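Side-chain contacts in alginate biosynthesis protein AlgX (Pseudomonas aeruginosa, PDB 4KNC), which takes part in the O-acetylation of the exopolysaccharide alginate and protects the polymer from degradation as it crosses the periplasm: residues 32-37 with 299-304; 42-47 with 205-210; 125-130 with 169-174; 370-373 with 379-382. All coordinates share one frame; numbering follows the deposited sequence.

Contact 1 of 4, residues 32-37 with 299-304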
loop_
_atom_site.group_PDB
_atom_site.type_symbol
_atom_site.label_atom_id
_atom_site.label_comp_id
_atom_site.label_asym_id
_atom_site.label_seq_id
_atom_site.Cartn_x
_atom_site.Cartn_y
_atom_site.Cartn_z
ATOM N N LEU A 32 -8.152 5.424 -18.877
ATOM C CA LEU A 32 -9.581 5.143 -18.752
ATOM C C LEU A 32 -9.965 3.950 -17.869
ATOM O O LEU A 32 -11.061 3.929 -17.313
ATOM C CB LEU A 32 -10.216 4.997 -20.134
ATOM C CG LEU A 32 -10.438 6.338 -20.825
ATOM C CD1 LEU A 32 -11.104 6.162 -22.214
ATOM C CD2 LEU A 32 -11.259 7.223 -19.919
ATOM N N GLY A 33 -9.069 2.976 -17.740
ATOM C CA GLY A 33 -9.368 1.736 -17.036
ATOM C C GLY A 33 -9.654 1.897 -15.548
ATOM O O GLY A 33 -10.235 1.010 -14.915
ATOM N N PHE A 34 -9.246 3.037 -14.993
ATOM C CA PHE A 34 -9.489 3.350 -13.595
ATOM C C PHE A 34 -10.911 3.874 -13.336
ATOM O O PHE A 34 -11.277 4.124 -12.184
ATOM C CB PHE A 34 -8.452 4.375 -13.118
ATOM C CG PHE A 34 -8.441 4.590 -11.626
ATOM C CD1 PHE A 34 -8.035 3.584 -10.769
ATOM C CD2 PHE A 34 -8.826 5.805 -11.083
ATOM C CE1 PHE A 34 -8.023 3.789 -9.383
ATOM C CE2 PHE A 34 -8.819 6.018 -9.705
ATOM C CZ PHE A 34 -8.418 5.014 -8.854
ATOM N N PHE A 35 -11.712 4.032 -14.390
ATOM C CA PHE A 35 -13.036 4.648 -14.245
ATOM C C PHE A 35 -14.210 3.771 -14.698
ATOM O O PHE A 35 -15.359 4.199 -14.665
ATOM C CB PHE A 35 -13.074 5.985 -14.977
ATOM C CG PHE A 35 -11.932 6.892 -14.629
ATOM C CD1 PHE A 35 -11.963 7.647 -13.465
ATOM C CD2 PHE A 35 -10.819 6.979 -15.454
ATOM C CE1 PHE A 35 -10.896 8.484 -13.128
ATOM C CE2 PHE A 35 -9.746 7.808 -15.122
ATOM C CZ PHE A 35 -9.784 8.563 -13.957
ATOM N N THR A 36 -13.911 2.540 -15.101
ATOM C CA THR A 36 -14.881 1.648 -15.733
ATOM C C THR A 36 -16.086 1.246 -14.873
ATOM O O THR A 36 -15.902 0.709 -13.787
ATOM C CB THR A 36 -14.165 0.347 -16.142
ATOM O OG1 THR A 36 -12.892 0.677 -16.712
ATOM C CG2 THR A 36 -14.991 -0.449 -17.135
ATOM N N HIS A 37 -17.313 1.548 -15.309
ATOM C CA HIS A 37 -17.601 2.612 -16.259
ATOM C C HIS A 37 -18.373 3.684 -15.459
ATOM O O HIS A 37 -18.915 3.389 -14.384
ATOM C CB HIS A 37 -18.392 2.104 -17.482
ATOM C CG HIS A 37 -19.830 1.773 -17.204
ATOM N ND1 HIS A 37 -20.292 0.475 -17.119
ATOM C CD2 HIS A 37 -20.913 2.569 -17.024
ATOM C CE1 HIS A 37 -21.590 0.487 -16.876
ATOM N NE2 HIS A 37 -21.992 1.744 -16.813
ATOM N N ALA A 299 -7.100 0.493 -0.688
ATOM C CA ALA A 299 -8.482 0.310 -1.103
ATOM C C ALA A 299 -8.788 -1.094 -1.633
ATOM O O ALA A 299 -7.928 -1.968 -1.674
ATOM C CB ALA A 299 -8.880 1.371 -2.136
ATOM N N THR A 300 -10.024 -1.288 -2.072
ATOM C CA THR A 300 -10.547 -2.627 -2.302
ATOM C C THR A 300 -10.283 -3.213 -3.696
ATOM O O THR A 300 -10.727 -4.324 -3.981
ATOM C CB THR A 300 -12.073 -2.655 -2.023
ATOM O OG1 THR A 300 -12.736 -1.668 -2.838
ATOM C CG2 THR A 300 -12.344 -2.349 -0.547
ATOM N N HIS A 301 -9.571 -2.485 -4.561
ATOM C CA HIS A 301 -9.376 -2.956 -5.936
ATOM C C HIS A 301 -8.031 -3.638 -6.171
ATOM O O HIS A 301 -7.773 -4.126 -7.257
ATOM C CB HIS A 301 -9.570 -1.815 -6.953
ATOM C CG HIS A 301 -8.582 -0.697 -6.803
ATOM N ND1 HIS A 301 -8.700 0.278 -5.832
ATOM C CD2 HIS A 301 -7.450 -0.408 -7.492
ATOM C CE1 HIS A 301 -7.692 1.127 -5.939
ATOM N NE2 HIS A 301 -6.924 0.740 -6.944
ATOM N N TYR A 302 -7.164 -3.652 -5.169
ATOM C CA TYR A 302 -5.854 -4.245 -5.360
ATOM C C TYR A 302 -5.886 -5.751 -5.234
ATOM O O TYR A 302 -6.711 -6.315 -4.508
ATOM C CB TYR A 302 -4.850 -3.674 -4.368
ATOM C CG TYR A 302 -4.662 -2.204 -4.533
ATOM C CD1 TYR A 302 -4.054 -1.682 -5.675
ATOM C CD2 TYR A 302 -5.083 -1.328 -3.547
ATOM C CE1 TYR A 302 -3.896 -0.306 -5.836
ATOM C CE2 TYR A 302 -4.925 0.018 -3.690
ATOM C CZ TYR A 302 -4.331 0.536 -4.827
ATOM O OH TYR A 302 -4.189 1.903 -4.926
ATOM N N ASP A 303 -4.968 -6.396 -5.940
ATOM C CA ASP A 303 -4.812 -7.843 -5.860
ATOM C C ASP A 303 -3.924 -8.140 -4.671
ATOM O O ASP A 303 -2.710 -7.948 -4.744
ATOM C CB ASP A 303 -4.172 -8.387 -7.141
ATOM C CG ASP A 303 -3.738 -9.844 -7.009
ATOM O OD1 ASP A 303 -4.297 -10.566 -6.157
ATOM O OD2 ASP A 303 -2.839 -10.270 -7.763
ATOM N N MET A 304 -4.536 -8.610 -3.582
ATOM C CA MET A 304 -3.831 -8.853 -2.324
ATOM C C MET A 304 -3.016 -10.138 -2.324
ATOM O O MET A 304 -2.357 -10.447 -1.337
ATOM C CB MET A 304 -4.817 -8.881 -1.143
ATOM C CG MET A 304 -5.629 -7.593 -0.945
ATOM S SD MET A 304 -6.366 -7.500 0.719
ATOM C CE MET A 304 -7.579 -8.811 0.666
#

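Contact 2 of 4, residues 42-47 with 205-210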
loop_
_atom_site.group_PDB
_atom_site.type_symbol
_atom_site.label_atom_id
_atom_site.label_comp_id
_atom_site.label_asym_id
_atom_site.label_seq_id
_atom_site.Cartn_x
_atom_site.Cartn_y
_atom_site.Cartn_z
ATOM N N GLN A 42 -26.781 11.729 -8.422
ATOM C CA GLN A 42 -27.425 12.993 -8.089
ATOM C C GLN A 42 -26.409 14.128 -8.123
ATOM O O GLN A 42 -25.237 13.925 -7.794
ATOM C CB GLN A 42 -28.107 12.906 -6.725
ATOM C CG GLN A 42 -29.221 11.882 -6.667
ATOM C CD GLN A 42 -29.942 11.882 -5.327
ATOM O OE1 GLN A 42 -29.409 11.410 -4.324
ATOM N NE2 GLN A 42 -31.156 12.424 -5.306
ATOM N N ASP A 43 -26.858 15.312 -8.533
ATOM C CA ASP A 43 -25.985 16.475 -8.599
ATOM C C ASP A 43 -24.823 16.145 -9.547
ATOM O O ASP A 43 -25.035 15.550 -10.606
ATOM C CB ASP A 43 -25.518 16.848 -7.181
ATOM C CG ASP A 43 -24.685 18.109 -7.141
ATOM O OD1 ASP A 43 -25.257 19.218 -7.232
ATOM O OD2 ASP A 43 -23.448 17.979 -7.017
ATOM N N ASP A 44 -23.604 16.508 -9.172
ATOM C CA ASP A 44 -22.432 16.194 -9.974
ATOM C C ASP A 44 -21.744 14.907 -9.480
ATOM O O ASP A 44 -20.560 14.679 -9.759
ATOM C CB ASP A 44 -21.439 17.356 -9.922
ATOM C CG ASP A 44 -21.839 18.513 -10.814
ATOM O OD1 ASP A 44 -22.973 18.506 -11.345
ATOM O OD2 ASP A 44 -21.008 19.435 -10.982
ATOM N N TRP A 45 -22.470 14.080 -8.732
ATOM C CA TRP A 45 -21.922 12.788 -8.319
ATOM C C TRP A 45 -21.763 11.853 -9.524
ATOM O O TRP A 45 -22.671 11.703 -10.342
ATOM C CB TRP A 45 -22.762 12.150 -7.200
ATOM C CG TRP A 45 -22.439 12.748 -5.860
ATOM C CD1 TRP A 45 -22.917 13.923 -5.347
ATOM C CD2 TRP A 45 -21.523 12.231 -4.887
ATOM N NE1 TRP A 45 -22.370 14.154 -4.109
ATOM C CE2 TRP A 45 -21.511 13.130 -3.804
ATOM C CE3 TRP A 45 -20.723 11.084 -4.821
ATOM C CZ2 TRP A 45 -20.722 12.926 -2.668
ATOM C CZ3 TRP A 45 -19.945 10.878 -3.691
ATOM C CH2 TRP A 45 -19.954 11.793 -2.629
ATOM N N LEU A 46 -20.577 11.272 -9.646
ATOM C CA LEU A 46 -20.345 10.185 -10.582
ATOM C C LEU A 46 -19.913 8.949 -9.783
ATOM O O LEU A 46 -19.268 9.076 -8.740
ATOM C CB LEU A 46 -19.241 10.550 -11.585
ATOM C CG LEU A 46 -19.402 11.754 -12.518
ATOM C CD1 LEU A 46 -18.244 11.784 -13.534
ATOM C CD2 LEU A 46 -20.753 11.745 -13.245
ATOM N N PHE A 47 -20.269 7.761 -10.262
ATOM C CA PHE A 47 -19.755 6.541 -9.653
ATOM C C PHE A 47 -19.167 5.656 -10.736
ATOM O O PHE A 47 -19.613 5.693 -11.876
ATOM C CB PHE A 47 -20.868 5.778 -8.945
ATOM C CG PHE A 47 -21.344 6.425 -7.673
ATOM C CD1 PHE A 47 -22.160 7.546 -7.712
ATOM C CD2 PHE A 47 -20.978 5.901 -6.428
ATOM C CE1 PHE A 47 -22.612 8.134 -6.529
ATOM C CE2 PHE A 47 -21.424 6.482 -5.251
ATOM C CZ PHE A 47 -22.240 7.605 -5.304
ATOM N N ASN A 205 -17.851 16.934 -21.196
ATOM C CA ASN A 205 -18.530 17.485 -20.030
ATOM C C ASN A 205 -17.619 18.421 -19.243
ATOM O O ASN A 205 -16.399 18.409 -19.404
ATOM C CB ASN A 205 -19.048 16.362 -19.124
ATOM C CG ASN A 205 -20.193 15.600 -19.747
ATOM O OD1 ASN A 205 -20.350 15.597 -20.966
ATOM N ND2 ASN A 205 -21.009 14.964 -18.920
ATOM N N SER A 206 -18.215 19.243 -18.395
ATOM C CA SER A 206 -17.441 20.140 -17.555
ATOM C C SER A 206 -18.042 20.123 -16.157
ATOM O O SER A 206 -19.247 20.304 -16.003
ATOM C CB SER A 206 -17.468 21.555 -18.131
ATOM O OG SER A 206 -16.378 22.315 -17.647
ATOM N N TYR A 207 -17.212 19.882 -15.144
ATOM C CA TYR A 207 -17.697 19.833 -13.763
ATOM C C TYR A 207 -16.969 20.844 -12.869
ATOM O O TYR A 207 -15.808 21.190 -13.104
ATOM C CB TYR A 207 -17.595 18.409 -13.187
ATOM C CG TYR A 207 -18.473 17.362 -13.874
ATOM C CD1 TYR A 207 -17.999 16.629 -14.967
ATOM C CD2 TYR A 207 -19.764 17.105 -13.424
ATOM C CE1 TYR A 207 -18.799 15.670 -15.599
ATOM C CE2 TYR A 207 -20.567 16.148 -14.042
ATOM C CZ TYR A 207 -20.080 15.436 -15.127
ATOM O OH TYR A 207 -20.881 14.492 -15.730
ATOM N N ALA A 208 -17.666 21.320 -11.845
ATOM C CA ALA A 208 -17.100 22.307 -10.930
ATOM C C ALA A 208 -15.995 21.727 -10.059
ATOM O O ALA A 208 -16.114 20.609 -9.553
ATOM C CB ALA A 208 -18.192 22.894 -10.044
ATOM N N THR A 209 -14.929 22.502 -9.882
ATOM C CA THR A 209 -13.914 22.193 -8.884
ATOM C C THR A 209 -14.539 22.276 -7.497
ATOM O O THR A 209 -15.246 23.233 -7.190
ATOM C CB THR A 209 -12.769 23.201 -8.935
ATOM O OG1 THR A 209 -12.186 23.176 -10.234
ATOM C CG2 THR A 209 -11.702 22.876 -7.886
ATOM N N GLN A 210 -14.282 21.274 -6.668
ATOM C CA GLN A 210 -14.775 21.280 -5.292
ATOM C C GLN A 210 -13.793 21.955 -4.340
ATOM O O GLN A 210 -12.577 21.799 -4.465
ATOM C CB GLN A 210 -15.014 19.852 -4.807
ATOM C CG GLN A 210 -16.414 19.332 -5.025
ATOM C CD GLN A 210 -16.687 18.071 -4.212
ATOM O OE1 GLN A 210 -16.311 16.966 -4.611
ATOM N NE2 GLN A 210 -17.348 18.233 -3.070
#

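Contact 3 of 4, residues 125-130 with 169-174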
loop_
_atom_site.group_PDB
_atom_site.type_symbol
_atom_site.label_atom_id
_atom_site.label_comp_id
_atom_site.label_asym_id
_atom_site.label_seq_id
_atom_site.Cartn_x
_atom_site.Cartn_y
_atom_site.Cartn_z
ATOM N N GLY A 125 -4.916 -12.677 11.963
ATOM C CA GLY A 125 -4.185 -12.094 13.085
ATOM C C GLY A 125 -3.924 -10.603 12.895
ATOM O O GLY A 125 -2.987 -10.030 13.459
ATOM N N ILE A 126 -4.769 -9.969 12.098
ATOM C CA ILE A 126 -4.605 -8.561 11.770
ATOM C C ILE A 126 -5.695 -7.722 12.431
ATOM O O ILE A 126 -6.879 -8.026 12.316
ATOM C CB ILE A 126 -4.637 -8.354 10.237
ATOM C CG1 ILE A 126 -3.452 -9.084 9.586
ATOM C CG2 ILE A 126 -4.669 -6.843 9.894
ATOM C CD1 ILE A 126 -3.405 -8.981 8.055
ATOM N N TRP A 127 -5.292 -6.669 13.130
ATOM C CA TRP A 127 -6.240 -5.758 13.744
ATOM C C TRP A 127 -6.895 -4.950 12.643
ATOM O O TRP A 127 -6.200 -4.299 11.863
ATOM C CB TRP A 127 -5.519 -4.827 14.723
ATOM C CG TRP A 127 -4.985 -5.553 15.937
ATOM C CD1 TRP A 127 -3.727 -6.064 16.100
ATOM C CD2 TRP A 127 -5.704 -5.865 17.141
ATOM N NE1 TRP A 127 -3.615 -6.662 17.332
ATOM C CE2 TRP A 127 -4.813 -6.564 17.988
ATOM C CE3 TRP A 127 -7.008 -5.628 17.581
ATOM C CZ2 TRP A 127 -5.183 -7.019 19.256
ATOM C CZ3 TRP A 127 -7.378 -6.087 18.849
ATOM C CH2 TRP A 127 -6.464 -6.772 19.668
ATOM N N THR A 128 -8.224 -4.980 12.580
ATOM C CA THR A 128 -8.906 -4.393 11.435
ATOM C C THR A 128 -10.126 -3.557 11.791
ATOM O O THR A 128 -11.183 -4.104 12.079
ATOM C CB THR A 128 -9.348 -5.482 10.471
ATOM O OG1 THR A 128 -8.283 -6.428 10.325
ATOM C CG2 THR A 128 -9.704 -4.860 9.125
ATOM N N PRO A 129 -9.984 -2.223 11.756
ATOM C CA PRO A 129 -11.133 -1.374 12.077
ATOM C C PRO A 129 -12.327 -1.675 11.180
ATOM O O PRO A 129 -12.183 -1.974 9.976
ATOM C CB PRO A 129 -10.601 0.037 11.817
ATOM C CG PRO A 129 -9.135 -0.082 12.063
ATOM C CD PRO A 129 -8.752 -1.437 11.558
ATOM N N ASP A 130 -13.507 -1.615 11.780
ATOM C CA ASP A 130 -14.753 -1.875 11.067
ATOM C C ASP A 130 -15.426 -0.551 10.748
ATOM O O ASP A 130 -15.894 0.141 11.652
ATOM C CB ASP A 130 -15.658 -2.722 11.967
ATOM C CG ASP A 130 -16.986 -3.059 11.322
ATOM O OD1 ASP A 130 -17.279 -2.553 10.223
ATOM O OD2 ASP A 130 -17.743 -3.839 11.932
ATOM N N GLN A 169 -6.887 -0.765 21.442
ATOM C CA GLN A 169 -6.991 -2.179 21.843
ATOM C C GLN A 169 -5.688 -2.952 21.636
ATOM O O GLN A 169 -5.527 -4.073 22.136
ATOM C CB GLN A 169 -8.088 -2.903 21.042
ATOM C CG GLN A 169 -9.514 -2.376 21.230
ATOM C CD GLN A 169 -10.455 -2.848 20.125
ATOM O OE1 GLN A 169 -10.069 -3.628 19.246
ATOM N NE2 GLN A 169 -11.690 -2.361 20.154
ATOM N N VAL A 170 -4.771 -2.373 20.875
ATOM C CA VAL A 170 -3.572 -3.097 20.462
ATOM C C VAL A 170 -2.608 -3.312 21.629
ATOM O O VAL A 170 -2.266 -2.365 22.331
ATOM C CB VAL A 170 -2.865 -2.387 19.279
ATOM C CG1 VAL A 170 -1.638 -3.149 18.839
ATOM C CG2 VAL A 170 -3.819 -2.249 18.115
ATOM N N PRO A 171 -2.173 -4.569 21.846
ATOM C CA PRO A 171 -1.263 -4.873 22.960
ATOM C C PRO A 171 -0.023 -3.971 22.942
ATOM O O PRO A 171 0.617 -3.826 21.904
ATOM C CB PRO A 171 -0.877 -6.337 22.707
ATOM C CG PRO A 171 -2.034 -6.908 21.948
ATOM C CD PRO A 171 -2.523 -5.777 21.072
ATOM N N GLY A 172 0.285 -3.347 24.075
ATOM C CA GLY A 172 1.377 -2.392 24.134
ATOM C C GLY A 172 1.012 -0.922 23.964
ATOM O O GLY A 172 1.829 -0.052 24.276
ATOM N N PHE A 173 -0.200 -0.633 23.480
ATOM C CA PHE A 173 -0.621 0.753 23.218
ATOM C C PHE A 173 -0.481 1.658 24.440
ATOM O O PHE A 173 -0.233 2.858 24.307
ATOM C CB PHE A 173 -2.063 0.832 22.677
ATOM C CG PHE A 173 -2.495 2.236 22.288
ATOM C CD1 PHE A 173 -2.281 2.712 20.996
ATOM C CD2 PHE A 173 -3.112 3.077 23.213
ATOM C CE1 PHE A 173 -2.668 3.995 20.638
ATOM C CE2 PHE A 173 -3.493 4.367 22.868
ATOM C CZ PHE A 173 -3.276 4.829 21.570
ATOM N N GLU A 174 -0.618 1.090 25.635
ATOM C CA GLU A 174 -0.607 1.912 26.843
ATOM C C GLU A 174 0.774 2.485 27.153
ATOM O O GLU A 174 0.891 3.550 27.757
ATOM C CB GLU A 174 -1.166 1.131 28.030
ATOM C CG GLU A 174 -1.721 2.015 29.137
ATOM C CD GLU A 174 -3.014 2.720 28.748
ATOM O OE1 GLU A 174 -3.515 2.498 27.622
ATOM O OE2 GLU A 174 -3.532 3.498 29.580
#

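Contact 4 of 4, residues 370-373 with 379-382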
loop_
_atom_site.group_PDB
_atom_site.type_symbol
_atom_site.label_atom_id
_atom_site.label_comp_id
_atom_site.label_asym_id
_atom_site.label_seq_id
_atom_site.Cartn_x
_atom_site.Cartn_y
_atom_site.Cartn_z
ATOM N N LYS A 370 15.291 -6.003 -13.309
ATOM C CA LYS A 370 14.995 -7.229 -14.049
ATOM C C LYS A 370 16.034 -8.310 -13.767
ATOM O O LYS A 370 17.191 -8.210 -14.200
ATOM C CB LYS A 370 14.919 -6.962 -15.554
ATOM C CG LYS A 370 13.984 -5.840 -15.970
ATOM C CD LYS A 370 13.812 -5.833 -17.483
ATOM N N ASN A 371 15.606 -9.341 -13.045
ATOM C CA ASN A 371 16.484 -10.408 -12.578
ATOM C C ASN A 371 16.291 -11.711 -13.318
ATOM O O ASN A 371 15.167 -12.111 -13.616
ATOM C CB ASN A 371 16.214 -10.715 -11.105
ATOM C CG ASN A 371 16.394 -9.518 -10.219
ATOM O OD1 ASN A 371 17.509 -9.199 -9.817
ATOM N ND2 ASN A 371 15.291 -8.858 -9.885
ATOM N N THR A 372 17.388 -12.401 -13.567
ATOM C CA THR A 372 17.300 -13.780 -14.010
ATOM C C THR A 372 18.107 -14.632 -13.062
ATOM O O THR A 372 19.245 -14.297 -12.744
ATOM C CB THR A 372 17.791 -13.959 -15.459
ATOM O OG1 THR A 372 17.082 -13.045 -16.299
ATOM C CG2 THR A 372 17.512 -15.374 -15.925
ATOM N N ILE A 373 17.494 -15.718 -12.596
ATOM C CA ILE A 373 18.103 -16.612 -11.629
ATOM C C ILE A 373 18.253 -18.008 -12.219
ATOM O O ILE A 373 17.251 -18.676 -12.486
ATOM C CB ILE A 373 17.235 -16.723 -10.360
ATOM C CG1 ILE A 373 17.161 -15.376 -9.633
ATOM C CG2 ILE A 373 17.803 -17.759 -9.460
ATOM C CD1 ILE A 373 16.000 -14.462 -10.083
ATOM N N ARG A 379 17.428 -24.765 -15.281
ATOM C CA ARG A 379 16.189 -23.993 -15.159
ATOM C C ARG A 379 16.482 -22.539 -14.820
ATOM O O ARG A 379 17.564 -22.208 -14.331
ATOM C CB ARG A 379 15.257 -24.586 -14.099
ATOM C CG ARG A 379 14.299 -25.643 -14.619
ATOM C CD ARG A 379 13.167 -25.016 -15.416
ATOM N NE ARG A 379 12.172 -26.008 -15.809
ATOM C CZ ARG A 379 12.137 -26.609 -16.995
ATOM N NH1 ARG A 379 13.041 -26.314 -17.922
ATOM N NH2 ARG A 379 11.194 -27.505 -17.260
ATOM N N ARG A 380 15.505 -21.675 -15.070
ATOM C CA ARG A 380 15.684 -20.246 -14.873
ATOM C C ARG A 380 14.413 -19.609 -14.321
ATOM O O ARG A 380 13.310 -20.090 -14.568
ATOM C CB ARG A 380 16.037 -19.593 -16.202
ATOM C CG ARG A 380 15.013 -19.880 -17.291
ATOM C CD ARG A 380 15.395 -19.255 -18.617
ATOM N NE ARG A 380 15.415 -17.800 -18.550
ATOM C CZ ARG A 380 15.714 -17.012 -19.578
ATOM N NH1 ARG A 380 16.022 -17.541 -20.755
ATOM N NH2 ARG A 380 15.706 -15.692 -19.428
ATOM N N GLU A 381 14.568 -18.526 -13.569
ATOM C CA GLU A 381 13.421 -17.724 -13.165
ATOM C C GLU A 381 13.641 -16.292 -13.609
ATOM O O GLU A 381 14.714 -15.737 -13.402
ATOM C CB GLU A 381 13.210 -17.758 -11.650
ATOM C CG GLU A 381 11.794 -17.361 -11.264
ATOM C CD GLU A 381 11.699 -16.552 -9.981
ATOM O OE1 GLU A 381 12.516 -16.744 -9.050
ATOM O OE2 GLU A 381 10.782 -15.714 -9.910
ATOM N N GLN A 382 12.632 -15.687 -14.222
ATOM C CA GLN A 382 12.724 -14.278 -14.559
ATOM C C GLN A 382 11.839 -13.437 -13.648
ATOM O O GLN A 382 10.618 -13.417 -13.793
ATOM C CB GLN A 382 12.361 -14.051 -16.021
ATOM C CG GLN A 382 13.345 -14.673 -16.977
ATOM C CD GLN A 382 12.948 -14.477 -18.413
ATOM O OE1 GLN A 382 12.823 -15.440 -19.168
ATOM N NE2 GLN A 382 12.750 -13.225 -18.807
#

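Contact 1 of 4, residues 32-37 with 299-304
Phe34 and His301 alone carry this contact between two loops, meeting ring to ring in an offset edge-to-face (T-shaped) pair. The centroids stand 5.9 Å apart and the planes are turned 73° against each other, with the edge of the phenyl ring directed at the imidazole face. The closest atoms are Phe34 CE1 and His301 NE2, 4.1 Å apart, NE2 lying at the rim of the phenyl ring and close to its plane. The phenyl ring gets there because CG stands anti to the backbone N (chi1 -169°), which carries the ring across the gap although CB itself does not face the other loop. His301 holds CG between its backbone N and carbonyl carbon, chi1 63°, and swings the imidazole back over its own neighbour: NE2 sits 3.3 Å above the ring plane of Tyr302, toward the rim. His301 belongs to the type I turn Ala299 to Tyr302. Arg48 makes a cation-pi contact with Phe34, and His149 meets it edge-to-face. The Phe34 side chain lies about 7 Å from those of Asp148 and His150, inferred active-site residues, so the aromatic pair sits beside a probable Ser-His-Asp triad, completed by Ser243, of an SGNH hydrolase-like domain.

Contact 2 of 4, residues 42-47 with 205-210
Asp44 lays its carboxylate against the rim of the Tyr207 ring, OD2 and CD2 being 3.6 Å apart. The carboxylate plane stands 89° from the ring plane, and both CG and OD2 lie near the plane of the ring, so the acid meets C-H groups and not the pi face. OD2 also comes within 3.9 Å of the backbone N of Ala208, without a hydrogen bond. Farther along the same ring, Leu46 points back at the tyrosine, the two side chains approaching from opposite directions: its CD2 branch touches the phenol end, 3.7 Å from Tyr207 OH, at a slant that is neither face nor edge. With CG anti to the carbonyl carbon (chi1 -64°), Tyr207 reaches across toward both side chains. The phenol oxygen accepts a bond from Asn205 ND2 at 3.2 Å, coming in the amide plane and fairly straight at 162°, and it is also hydrogen-bonded to Gln40 OE1. His196 of helix 194-203 stacks on the tyrosine ring, while Leu46 packs on the same helix. Joined without a hydrogen bond between the segments, the contact rests on apolar touch and on the weak attraction expected between a carboxylate and the electropositive edge of an aromatic ring, while two amide side chains hold the hydroxyl.

Contact 3 of 4, residues 125-130 with 169-174
Trp127 is the one residue of 125-130 that touches 169-174, and its indole is met by three residues in succession. The enclosed part of the contact lies at Val170, which is buried and touches Ile293 of strand 293-298 and Glu80 of strand 80-85. Val170 places its CG2 methyl over one indole face, 4.2 Å from the centroid of the five-membered ring and only 10° off the ring normal, a CH-pi contact. That branch stands beside the backbone N, anti to the carbonyl carbon, while CG1 takes the position anti to N (chi1 -179°). The solvent side is formed by exposed Pro171 and Gln169. The Pro171 and Trp127 side chains come at each other from opposite directions, bringing Pro171 CD to 3.5 Å from Trp127 CZ2, oblique to the ring. Pro171 is the second residue of the type II turn Val170 to Phe173, closed by the bond from Phe173 N to Val170 O. Gln169 crosses the six-membered ring, its amide plane 58° from that of the indole. Gln169 OE1 is 3.7 Å from Trp127 CZ3, and the CB of Gln169 is 3.9 Å from the same ring carbon. No hydrogen bond ties the segments together; the indole N-H of Trp127 is bonded instead to Glu80 OE1. The grip is therefore mainly dispersive, with a valine methyl over the indole face and a proline CD against its six-membered ring, while the lone indole N-H is satisfied by a strand of the parallel sheet at the heart of the SGNH-like fold.

Contact 4 of 4, residues 370-373 with 379-382
Backbone bonds tie Ile373 and Glu381 together as an antiparallel hydrogen-bonded pair. Ile373 N gives to Glu381 O and Glu381 N to Ile373 O, both at 2.9 Å. Weaker CA-H...O contacts fill the spaces between: Thr372 CA to Glu381 O and Arg380 CA to Ile373 O are each 3.3 Å, and Gln382 CA to Asn371 O is 3.4 Å. Among side chains, Thr372 and Gln382, a non-hydrogen-bonded pair, lie side by side on one face and point the same way, Thr372 OG1 being 4.1 Å from Gln382 CG. The Arg380 chain bends at chi3 (-64°), bringing NH2 to 4.0 Å from Thr372 CG2, a methyl contact that crosses at a slant. On the other face Ile373 and Glu381 are buried, and the polar end of Glu381 turns to Arg311 of helix 307-316 in a salt bridge. The two segments belong to the beta hairpin of strands 368-375 and 380-386 in the carbohydrate-binding module; 368-375 is flanked on its other side by 412-418, and 380-386 lies at the outer edge of the four-stranded antiparallel sheet.

Overall arrangement
Contacts 1 to 3 belong to the SGNH hydrolase-like domain and contact 4 to the carbohydrate-binding module, its centre about 30 to 48 Å from the centres of the other three. Contact 1 is a surface contact; contacts 2, 3 and 4 are partly buried. Contacts 1 to 3 join loops, or a loop and a short strand, far apart in sequence, without a hydrogen bond between segments: an aromatic pair near the probable triad, a tyrosine edged by acid and leucine, and a tryptophan packed against valine and proline. Contact 4, between neighbouring strands, is held by main-chain bonds. Contacts 1 and 2 share helix 194-203 as a neighbour; contact 3 borders the parallel sheet, from whose strand 293-298 segment 299-304 also emerges.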